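Local coordinates for guanine nucleotide exchange protein (Legionella pneumophila, PDB 1XSZ) that probably acts as a guanine nucleotide exchange factor for ADP-ribosylation factor (Arf) GTPases, with a C-terminal domain that caps its Sec7 active site, at residues A[253-265]-A[276-290]. Residues are numbered along the deposited sequence; the frame is centred on the assembly and turned at random.
Sequences WLSFFTGYKGTIT and TIQVYTPNIFSKWLF
Ser255 O, near the end of helix 252-258, takes Asn283 ND2 at 2.9 Å and Gly259 N from opposite faces of its carbonyl plane. Asn283 OD1 accepts from Ser286 N in an Asx motif; these two bonds, at opposite ends of the amide, set its rotation, and Ser286 OG closes the turn by accepting Asn283 N. Phe256, its chi1 of 174° turning the ring beside the carbonyl carbon and onto Phe285, forms an offset stack, centroids 4.0 Å apart and planes 14° from parallel; Ile284 CG2 covers the other face of Phe285. Phe257, which also touches helix 131-149, receives the edge of Phe290 on its ring face and Leu289 CD1 at its CE1, 3.5 Å away, while a water bridges Phe257 O to Phe285 O. Thr258 CB sits over the Phe290 ring. Gly259, with positive phi, ends the helix and gives its O to Thr281 N. In the antiparallel hairpin, Tyr260 CD1 lies over the Tyr280 ring, and Lys261 N hydrogen-bonds Val279 O at 2.8 Å. Bent at chi3, Lys261 lays CD beside Thr281 OG1 and CG2; its NZ salt-bridges Asp222 and shares a water with Thr281 OG1. Thr263 OG1 packs on Gln278 CG at 3.4 Å and hydrogen-bonds with Tyr260 OH, before Ile264 and Ile277 exchange two backbone hydrogen bonds. Backbone bonds thus pair the strands, whereas a doubly bonded amide and stacked rings join helix 252-258 to the 283-290 turn following the hairpin.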
ATOM      1  N   TRP A 253      -2.072  13.808  -4.111  1.00 13.63           N
ATOM      2  CA  TRP A 253      -2.557  13.575  -2.758  1.00 12.68           C
ATOM      3  C   TRP A 253      -1.765  12.505  -2.023  1.00 12.18           C
ATOM      4  O   TRP A 253      -1.636  12.576  -0.807  1.00 13.16           O
ATOM      5  CB  TRP A 253      -4.070  13.273  -2.734  1.00 14.00           C
ATOM      6  CG  TRP A 253      -4.506  11.860  -3.001  1.00 14.04           C
ATOM      7  CD1 TRP A 253      -4.885  11.328  -4.200  1.00 12.21           C
ATOM      8  CD2 TRP A 253      -4.705  10.827  -2.026  1.00 13.08           C
ATOM      9  NE1 TRP A 253      -5.318  10.034  -4.036  1.00 14.13           N
ATOM     10  CE2 TRP A 253      -5.218   9.700  -2.711  1.00 13.01           C
ATOM     11  CE3 TRP A 253      -4.507  10.744  -0.640  1.00 13.43           C
ATOM     12  CZ2 TRP A 253      -5.537   8.506  -2.058  1.00 13.59           C
ATOM     13  CZ3 TRP A 253      -4.824   9.556   0.010  1.00 13.84           C
ATOM     14  CH2 TRP A 253      -5.334   8.454  -0.699  1.00 14.53           C
ATOM     15  N   LEU A 254      -1.229  11.530  -2.755  1.00 12.50           N
ATOM     16  CA  LEU A 254      -0.426  10.482  -2.130  1.00 11.53           C
ATOM     17  C   LEU A 254       0.938  11.044  -1.723  1.00 12.95           C
ATOM     18  O   LEU A 254       1.522  10.612  -0.733  1.00 13.84           O
ATOM     19  CB  LEU A 254      -0.280   9.285  -3.071  1.00 12.90           C
ATOM     20  CG  LEU A 254      -1.594   8.512  -3.272  1.00 13.54           C
ATOM     21  CD1 LEU A 254      -1.436   7.436  -4.334  1.00 17.41           C
ATOM     22  CD2 LEU A 254      -2.021   7.897  -1.941  1.00 15.27           C
ATOM     23  N   SER A 255       1.447  11.996  -2.500  0.50 12.41           N
ATOM     24  CA  SER A 255       2.721  12.632  -2.185  0.50 13.31           C
ATOM     25  C   SER A 255       2.544  13.439  -0.892  0.50 13.74           C
ATOM     26  O   SER A 255       3.401  13.423  -0.010  0.50 13.00           O
ATOM     27  CB  SER A 255       3.143  13.556  -3.332  0.50 15.00           C
ATOM     28  OG  SER A 255       4.320  14.275  -3.009  0.50 20.06           O
ATOM     29  N   PHE A 256       1.416  14.133  -0.788  1.00 13.62           N
ATOM     30  CA  PHE A 256       1.084  14.939   0.382  1.00 13.49           C
ATOM     31  C   PHE A 256       0.926  14.044   1.617  1.00 13.84           C
ATOM     32  O   PHE A 256       1.535  14.272   2.660  1.00 16.47           O
ATOM     33  CB  PHE A 256      -0.231  15.686   0.078  1.00 13.61           C
ATOM     34  CG  PHE A 256      -0.813  16.468   1.233  1.00 13.35           C
ATOM     35  CD1 PHE A 256      -1.442  15.826   2.301  1.00 13.40           C
ATOM     36  CD2 PHE A 256      -0.815  17.861   1.201  1.00 14.14           C
ATOM     37  CE1 PHE A 256      -2.068  16.561   3.312  1.00 13.37           C
ATOM     38  CE2 PHE A 256      -1.435  18.605   2.202  1.00 13.87           C
ATOM     39  CZ  PHE A 256      -2.067  17.952   3.263  1.00 13.83           C
ATOM     40  N   PHE A 257       0.123  13.002   1.470  1.00 12.84           N
ATOM     41  CA  PHE A 257      -0.185  12.110   2.576  1.00 12.31           C
ATOM     42  C   PHE A 257       0.947  11.211   3.070  1.00 11.99           C
ATOM     43  O   PHE A 257       1.119  11.042   4.286  1.00 12.38           O
ATOM     44  CB  PHE A 257      -1.402  11.262   2.176  1.00 12.12           C
ATOM     45  CG  PHE A 257      -1.971  10.412   3.285  1.00 11.06           C
ATOM     46  CD1 PHE A 257      -2.373  10.980   4.494  1.00 12.80           C
ATOM     47  CD2 PHE A 257      -2.151   9.045   3.092  1.00 12.33           C
ATOM     48  CE1 PHE A 257      -2.949  10.195   5.498  1.00 13.41           C
ATOM     49  CE2 PHE A 257      -2.726   8.254   4.089  1.00 11.19           C
ATOM     50  CZ  PHE A 257      -3.124   8.833   5.292  1.00 12.83           C
ATOM     51  N   THR A 258       1.725  10.665   2.137  1.00 11.77           N
ATOM     52  CA  THR A 258       2.779   9.706   2.479  1.00 12.29           C
ATOM     53  C   THR A 258       4.211  10.047   2.081  1.00 13.55           C
ATOM     54  O   THR A 258       5.140   9.351   2.497  1.00 13.65           O
ATOM     55  CB  THR A 258       2.501   8.343   1.819  1.00 12.47           C
ATOM     56  OG1 THR A 258       2.726   8.451   0.406  1.00 13.44           O
ATOM     57  CG2 THR A 258       1.059   7.890   2.058  1.00 13.65           C
ATOM     58  N   GLY A 259       4.392  11.075   1.258  1.00 12.75           N
ATOM     59  CA  GLY A 259       5.728  11.436   0.800  1.00 13.17           C
ATOM     60  C   GLY A 259       6.120  10.643  -0.439  1.00 12.38           C
ATOM     61  O   GLY A 259       7.250  10.711  -0.917  1.00 13.48           O
ATOM     62  N   TYR A 260       5.166   9.895  -0.974  1.00 12.10           N
ATOM     63  CA  TYR A 260       5.365   9.056  -2.147  1.00 11.62           C
ATOM     64  C   TYR A 260       5.897   9.852  -3.337  1.00 13.48           C
ATOM     65  O   TYR A 260       5.374  10.928  -3.661  1.00 14.76           O
ATOM     66  CB  TYR A 260       4.025   8.403  -2.501  1.00 12.25           C
ATOM     67  CG  TYR A 260       4.023   7.413  -3.643  1.00 11.96           C
ATOM     68  CD1 TYR A 260       4.928   6.346  -3.693  1.00 11.59           C
ATOM     69  CD2 TYR A 260       3.044   7.491  -4.637  1.00 13.32           C
ATOM     70  CE1 TYR A 260       4.844   5.383  -4.706  1.00 12.83           C
ATOM     71  CE2 TYR A 260       2.953   6.543  -5.639  1.00 14.08           C
ATOM     72  CZ  TYR A 260       3.848   5.492  -5.676  1.00 12.20           C
ATOM     73  OH  TYR A 260       3.742   4.561  -6.680  1.00 15.15           O
ATOM     74  N   LYS A 261       6.929   9.313  -3.981  1.00 13.23           N
ATOM     75  CA  LYS A 261       7.532   9.945  -5.150  1.00 14.73           C
ATOM     76  C   LYS A 261       7.399   9.070  -6.394  1.00 15.69           C
ATOM     77  O   LYS A 261       7.887   9.430  -7.470  1.00 16.97           O
ATOM     78  CB  LYS A 261       9.012  10.257  -4.898  1.00 15.66           C
ATOM     79  CG  LYS A 261       9.250  11.258  -3.784  1.00 18.59           C
ATOM     80  CD  LYS A 261      10.643  11.864  -3.858  1.00 24.24           C
ATOM     81  CE  LYS A 261      10.798  12.727  -5.103  1.00 23.96           C
ATOM     82  NZ  LYS A 261      12.127  13.397  -5.148  1.00 27.30           N
ATOM     83  N   GLY A 262       6.744   7.920  -6.250  1.00 14.47           N
ATOM     84  CA  GLY A 262       6.551   7.031  -7.380  1.00 14.62           C
ATOM     85  C   GLY A 262       7.121   5.633  -7.222  1.00 13.82           C
ATOM     86  O   GLY A 262       7.866   5.348  -6.273  1.00 14.07           O
ATOM     87  N   THR A 263       6.760   4.760  -8.156  1.00 14.28           N
ATOM     88  CA  THR A 263       7.223   3.379  -8.174  1.00 15.00           C
ATOM     89  C   THR A 263       7.847   3.058  -9.527  1.00 16.63           C
ATOM     90  O   THR A 263       7.271   3.356 -10.575  1.00 17.90           O
ATOM     91  CB  THR A 263       6.067   2.393  -7.939  1.00 15.76           C
ATOM     92  OG1 THR A 263       5.486   2.642  -6.657  1.00 17.39           O
ATOM     93  CG2 THR A 263       6.566   0.953  -7.995  1.00 17.84           C
ATOM     94  N   ILE A 264       9.029   2.460  -9.493  1.00 16.22           N
ATOM     95  CA  ILE A 264       9.725   2.068 -10.709  1.00 17.07           C
ATOM     96  C   ILE A 264       9.576   0.560 -10.822  1.00 17.69           C
ATOM     97  O   ILE A 264       9.816  -0.163  -9.853  1.00 18.38           O
ATOM     98  CB  ILE A 264      11.229   2.401 -10.628  1.00 16.12           C
ATOM     99  CG1 ILE A 264      11.420   3.891 -10.354  1.00 19.06           C
ATOM    100  CG2 ILE A 264      11.927   1.985 -11.926  1.00 18.27           C
ATOM    101  CD1 ILE A 264      12.834   4.269  -9.972  1.00 20.25           C
ATOM    102  N   THR A 265       9.157   0.081 -11.986  1.00 18.19           N
ATOM    103  CA  THR A 265       9.018  -1.351 -12.190  1.00 17.86           C
ATOM    104  C   THR A 265      10.123  -1.820 -13.126  1.00 18.36           C
ATOM    105  O   THR A 265      10.257  -1.324 -14.250  1.00 19.11           O
ATOM    106  CB  THR A 265       7.646  -1.721 -12.791  1.00 18.87           C
ATOM    107  OG1 THR A 265       6.609  -1.328 -11.882  1.00 20.79           O
ATOM    108  CG2 THR A 265       7.552  -3.223 -13.022  1.00 21.28           C
ATOM    109  N   THR A 276       9.729  -4.188  -8.069  1.00 15.52           N
ATOM    110  CA  THR A 276       9.247  -2.820  -7.983  1.00 15.87           C
ATOM    111  C   THR A 276      10.052  -2.082  -6.923  1.00 14.60           C
ATOM    112  O   THR A 276      10.493  -2.670  -5.923  1.00 14.34           O
ATOM    113  CB  THR A 276       7.754  -2.737  -7.611  1.00 16.12           C
ATOM    114  OG1 THR A 276       7.524  -3.449  -6.391  1.00 16.00           O
ATOM    115  CG2 THR A 276       6.895  -3.312  -8.723  1.00 16.87           C
ATOM    116  N   ILE A 277      10.255  -0.793  -7.153  1.00 13.47           N
ATOM    117  CA  ILE A 277      11.002   0.036  -6.230  1.00 13.30           C
ATOM    118  C   ILE A 277      10.195   1.294  -5.959  1.00 13.27           C
ATOM    119  O   ILE A 277       9.947   2.095  -6.863  1.00 13.88           O
ATOM    120  CB  ILE A 277      12.380   0.425  -6.813  1.00 14.22           C
ATOM    121  CG1 ILE A 277      13.180  -0.835  -7.156  1.00 16.79           C
ATOM    122  CG2 ILE A 277      13.135   1.290  -5.821  1.00 14.50           C
ATOM    123  CD1 ILE A 277      14.540  -0.543  -7.771  1.00 17.98           C
ATOM    124  N   GLN A 278       9.756   1.447  -4.714  1.00 12.23           N
ATOM    125  CA  GLN A 278       8.979   2.608  -4.301  1.00 11.99           C
ATOM    126  C   GLN A 278       9.877   3.584  -3.567  1.00 12.54           C
ATOM    127  O   GLN A 278      10.722   3.179  -2.770  1.00 12.87           O
ATOM    128  CB  GLN A 278       7.855   2.189  -3.355  1.00 12.85           C
ATOM    129  CG  GLN A 278       6.910   1.159  -3.903  1.00 13.76           C
ATOM    130  CD  GLN A 278       5.970   0.652  -2.833  1.00 12.79           C
ATOM    131  OE1 GLN A 278       5.278   1.434  -2.181  1.00 14.81           O
ATOM    132  NE2 GLN A 278       5.945  -0.657  -2.643  1.00 14.63           N
ATOM    133  N   VAL A 279       9.676   4.871  -3.809  1.00 12.66           N
ATOM    134  CA  VAL A 279      10.467   5.897  -3.157  1.00 12.56           C
ATOM    135  C   VAL A 279       9.571   6.870  -2.397  1.00 12.97           C
ATOM    136  O   VAL A 279       8.545   7.313  -2.918  1.00 13.11           O
ATOM    137  CB  VAL A 279      11.306   6.690  -4.189  1.00 13.62           C
ATOM    138  CG1 VAL A 279      12.063   7.803  -3.498  1.00 15.14           C
ATOM    139  CG2 VAL A 279      12.272   5.754  -4.902  1.00 15.42           C
ATOM    140  N   TYR A 280       9.959   7.182  -1.166  1.00 11.74           N
ATOM    141  CA  TYR A 280       9.229   8.125  -0.328  1.00 11.38           C
ATOM    142  C   TYR A 280      10.208   9.115   0.287  1.00 12.07           C
ATOM    143  O   TYR A 280      11.265   8.722   0.769  1.00 13.41           O
ATOM    144  CB  TYR A 280       8.499   7.420   0.828  1.00 12.24           C
ATOM    145  CG  TYR A 280       7.461   6.417   0.406  1.00 10.85           C
ATOM    146  CD1 TYR A 280       7.829   5.149  -0.028  1.00 11.68           C
ATOM    147  CD2 TYR A 280       6.104   6.752   0.396  1.00 11.53           C
ATOM    148  CE1 TYR A 280       6.879   4.237  -0.469  1.00 12.21           C
ATOM    149  CE2 TYR A 280       5.146   5.850  -0.042  1.00 12.15           C
ATOM    150  CZ  TYR A 280       5.538   4.597  -0.478  1.00 12.53           C
ATOM    151  OH  TYR A 280       4.602   3.713  -0.953  1.00 13.13           O
ATOM    152  N   THR A 281       9.871  10.399   0.254  1.00 12.86           N
ATOM    153  CA  THR A 281      10.705  11.416   0.878  1.00 14.45           C
ATOM    154  C   THR A 281       9.767  12.202   1.782  1.00 15.55           C
ATOM    155  O   THR A 281       8.659  12.578   1.386  1.00 15.56           O
ATOM    156  CB  THR A 281      11.403  12.341  -0.153  1.00 16.94           C
ATOM    157  OG1 THR A 281      10.430  12.984  -0.977  1.00 21.80           O
ATOM    158  CG2 THR A 281      12.348  11.538  -1.020  1.00 17.62           C
ATOM    159  N   PRO A 282      10.191  12.457   3.020  1.00 14.45           N
ATOM    160  CA  PRO A 282       9.356  13.190   3.971  1.00 15.04           C
ATOM    161  C   PRO A 282       9.047  14.651   3.690  1.00 15.64           C
ATOM    162  O   PRO A 282       9.869  15.386   3.143  1.00 16.18           O
ATOM    163  CB  PRO A 282      10.107  13.014   5.286  1.00 16.22           C
ATOM    164  CG  PRO A 282      11.550  12.989   4.834  1.00 17.86           C
ATOM    165  CD  PRO A 282      11.484  12.083   3.625  1.00 15.63           C
ATOM    166  N   ASN A 283       7.830  15.055   4.041  1.00 14.44           N
ATOM    167  CA  ASN A 283       7.425  16.446   3.932  1.00 14.12           C
ATOM    168  C   ASN A 283       6.648  16.766   5.207  1.00 14.58           C
ATOM    169  O   ASN A 283       6.339  15.872   5.998  1.00 14.10           O
ATOM    170  CB  ASN A 283       6.613  16.728   2.653  1.00 15.00           C
ATOM    171  CG  ASN A 283       5.328  15.947   2.572  1.00 14.01           C
ATOM    172  OD1 ASN A 283       4.460  16.072   3.431  1.00 14.82           O
ATOM    173  ND2 ASN A 283       5.190  15.144   1.524  1.00 14.38           N
ATOM    174  N   ILE A 284       6.345  18.035   5.429  1.00 15.43           N
ATOM    175  CA  ILE A 284       5.665  18.426   6.658  1.00 16.39           C
ATOM    176  C   ILE A 284       4.351  17.696   6.933  1.00 16.43           C
ATOM    177  O   ILE A 284       3.974  17.502   8.092  1.00 17.69           O
ATOM    178  CB  ILE A 284       5.431  19.956   6.682  1.00 18.87           C
ATOM    179  CG1 ILE A 284       5.042  20.407   8.092  1.00 19.99           C
ATOM    180  CG2 ILE A 284       4.359  20.334   5.676  1.00 20.68           C
ATOM    181  CD1 ILE A 284       5.008  21.911   8.257  1.00 23.04           C
ATOM    182  N   PHE A 285       3.662  17.280   5.878  1.00 15.24           N
ATOM    183  CA  PHE A 285       2.390  16.584   6.035  1.00 16.21           C
ATOM    184  C   PHE A 285       2.573  15.098   6.323  1.00 16.14           C
ATOM    185  O   PHE A 285       1.967  14.553   7.246  1.00 17.30           O
ATOM    186  CB  PHE A 285       1.546  16.756   4.767  1.00 17.54           C
ATOM    187  CG  PHE A 285       1.379  18.190   4.348  1.00 17.97           C
ATOM    188  CD1 PHE A 285       0.562  19.053   5.075  1.00 18.77           C
ATOM    189  CD2 PHE A 285       2.077  18.693   3.256  1.00 19.53           C
ATOM    190  CE1 PHE A 285       0.444  20.395   4.723  1.00 20.44           C
ATOM    191  CE2 PHE A 285       1.967  20.035   2.893  1.00 19.74           C
ATOM    192  CZ  PHE A 285       1.150  20.888   3.630  1.00 19.23           C
ATOM    193  N   SER A 286       3.425  14.442   5.546  1.00 14.19           N
ATOM    194  CA  SER A 286       3.640  13.013   5.704  1.00 13.99           C
ATOM    195  C   SER A 286       4.346  12.608   6.991  1.00 14.46           C
ATOM    196  O   SER A 286       4.071  11.541   7.537  1.00 15.00           O
ATOM    197  CB  SER A 286       4.422  12.460   4.508  1.00 15.06           C
ATOM    198  OG  SER A 286       5.771  12.912   4.515  1.00 13.51           O
ATOM    199  N   LYS A 287       5.242  13.462   7.476  0.50 12.85           N
ATOM    200  CA  LYS A 287       5.995  13.175   8.695  0.50 14.21           C
ATOM    201  C   LYS A 287       5.113  12.877   9.896  0.50 14.44           C
ATOM    202  O   LYS A 287       5.516  12.155  10.805  0.50 15.13           O
ATOM    203  CB  LYS A 287       6.908  14.350   9.048  0.50 15.68           C
ATOM    204  CG  LYS A 287       8.066  14.574   8.092  0.50 18.33           C
ATOM    205  CD  LYS A 287       8.971  15.684   8.604  0.50 21.19           C
ATOM    206  CE  LYS A 287      10.143  15.933   7.667  0.50 22.69           C
ATOM    207  NZ  LYS A 287       9.702  16.449   6.342  0.50 24.99           N
ATOM    208  N   TRP A 288       3.909  13.437   9.892  1.00 14.84           N
ATOM    209  CA  TRP A 288       2.974  13.260  10.995  1.00 15.67           C
ATOM    210  C   TRP A 288       2.590  11.793  11.179  1.00 16.16           C
ATOM    211  O   TRP A 288       2.365  11.329  12.305  1.00 18.15           O
ATOM    212  CB  TRP A 288       1.723  14.106  10.731  1.00 16.73           C
ATOM    213  CG  TRP A 288       0.758  14.155  11.869  1.00 17.32           C
ATOM    214  CD1 TRP A 288       1.023  14.525  13.157  1.00 17.41           C
ATOM    215  CD2 TRP A 288      -0.640  13.855  11.817  1.00 15.54           C
ATOM    216  NE1 TRP A 288      -0.126  14.474  13.911  1.00 17.83           N
ATOM    217  CE2 TRP A 288      -1.162  14.064  13.113  1.00 16.11           C
ATOM    218  CE3 TRP A 288      -1.504  13.429  10.799  1.00 15.20           C
ATOM    219  CZ2 TRP A 288      -2.512  13.862  13.417  1.00 16.33           C
ATOM    220  CZ3 TRP A 288      -2.845  13.228  11.102  1.00 16.04           C
ATOM    221  CH2 TRP A 288      -3.334  13.445  12.403  1.00 16.34           C
ATOM    222  N   LEU A 289       2.546  11.057  10.076  1.00 15.52           N
ATOM    223  CA  LEU A 289       2.160   9.655  10.113  1.00 15.44           C
ATOM    224  C   LEU A 289       3.232   8.673   9.670  1.00 16.02           C
ATOM    225  O   LEU A 289       3.196   7.505  10.054  1.00 19.14           O
ATOM    226  CB  LEU A 289       0.917   9.438   9.243  1.00 16.23           C
ATOM    227  CG  LEU A 289      -0.349  10.175   9.680  1.00 17.01           C
ATOM    228  CD1 LEU A 289      -1.413  10.082   8.595  1.00 17.77           C
ATOM    229  CD2 LEU A 289      -0.855   9.585  10.984  1.00 19.38           C
ATOM    230  N   PHE A 290       4.189   9.137   8.872  1.00 15.73           N
ATOM    231  CA  PHE A 290       5.209   8.238   8.359  1.00 17.16           C
ATOM    232  C   PHE A 290       6.653   8.547   8.745  1.00 17.66           C
ATOM    233  O   PHE A 290       7.584   7.976   8.180  1.00 19.67           O
ATOM    234  CB  PHE A 290       5.064   8.131   6.836  1.00 17.19           C
ATOM    235  CG  PHE A 290       3.697   7.672   6.398  1.00 15.67           C
ATOM    236  CD1 PHE A 290       2.693   8.592   6.112  1.00 16.10           C
ATOM    237  CD2 PHE A 290       3.395   6.312   6.333  1.00 18.84           C
ATOM    238  CE1 PHE A 290       1.404   8.168   5.769  1.00 16.96           C
ATOM    239  CE2 PHE A 290       2.112   5.878   5.993  1.00 19.61           C
ATOM    240  CZ  PHE A 290       1.117   6.807   5.712  1.00 18.80           C
TER
HETATM  241  O   HOH W   1      -0.176  12.842   6.353  1.00 14.46           O
HETATM  242  O   HOH W   2      11.936  14.852  -2.728  1.00 36.07           O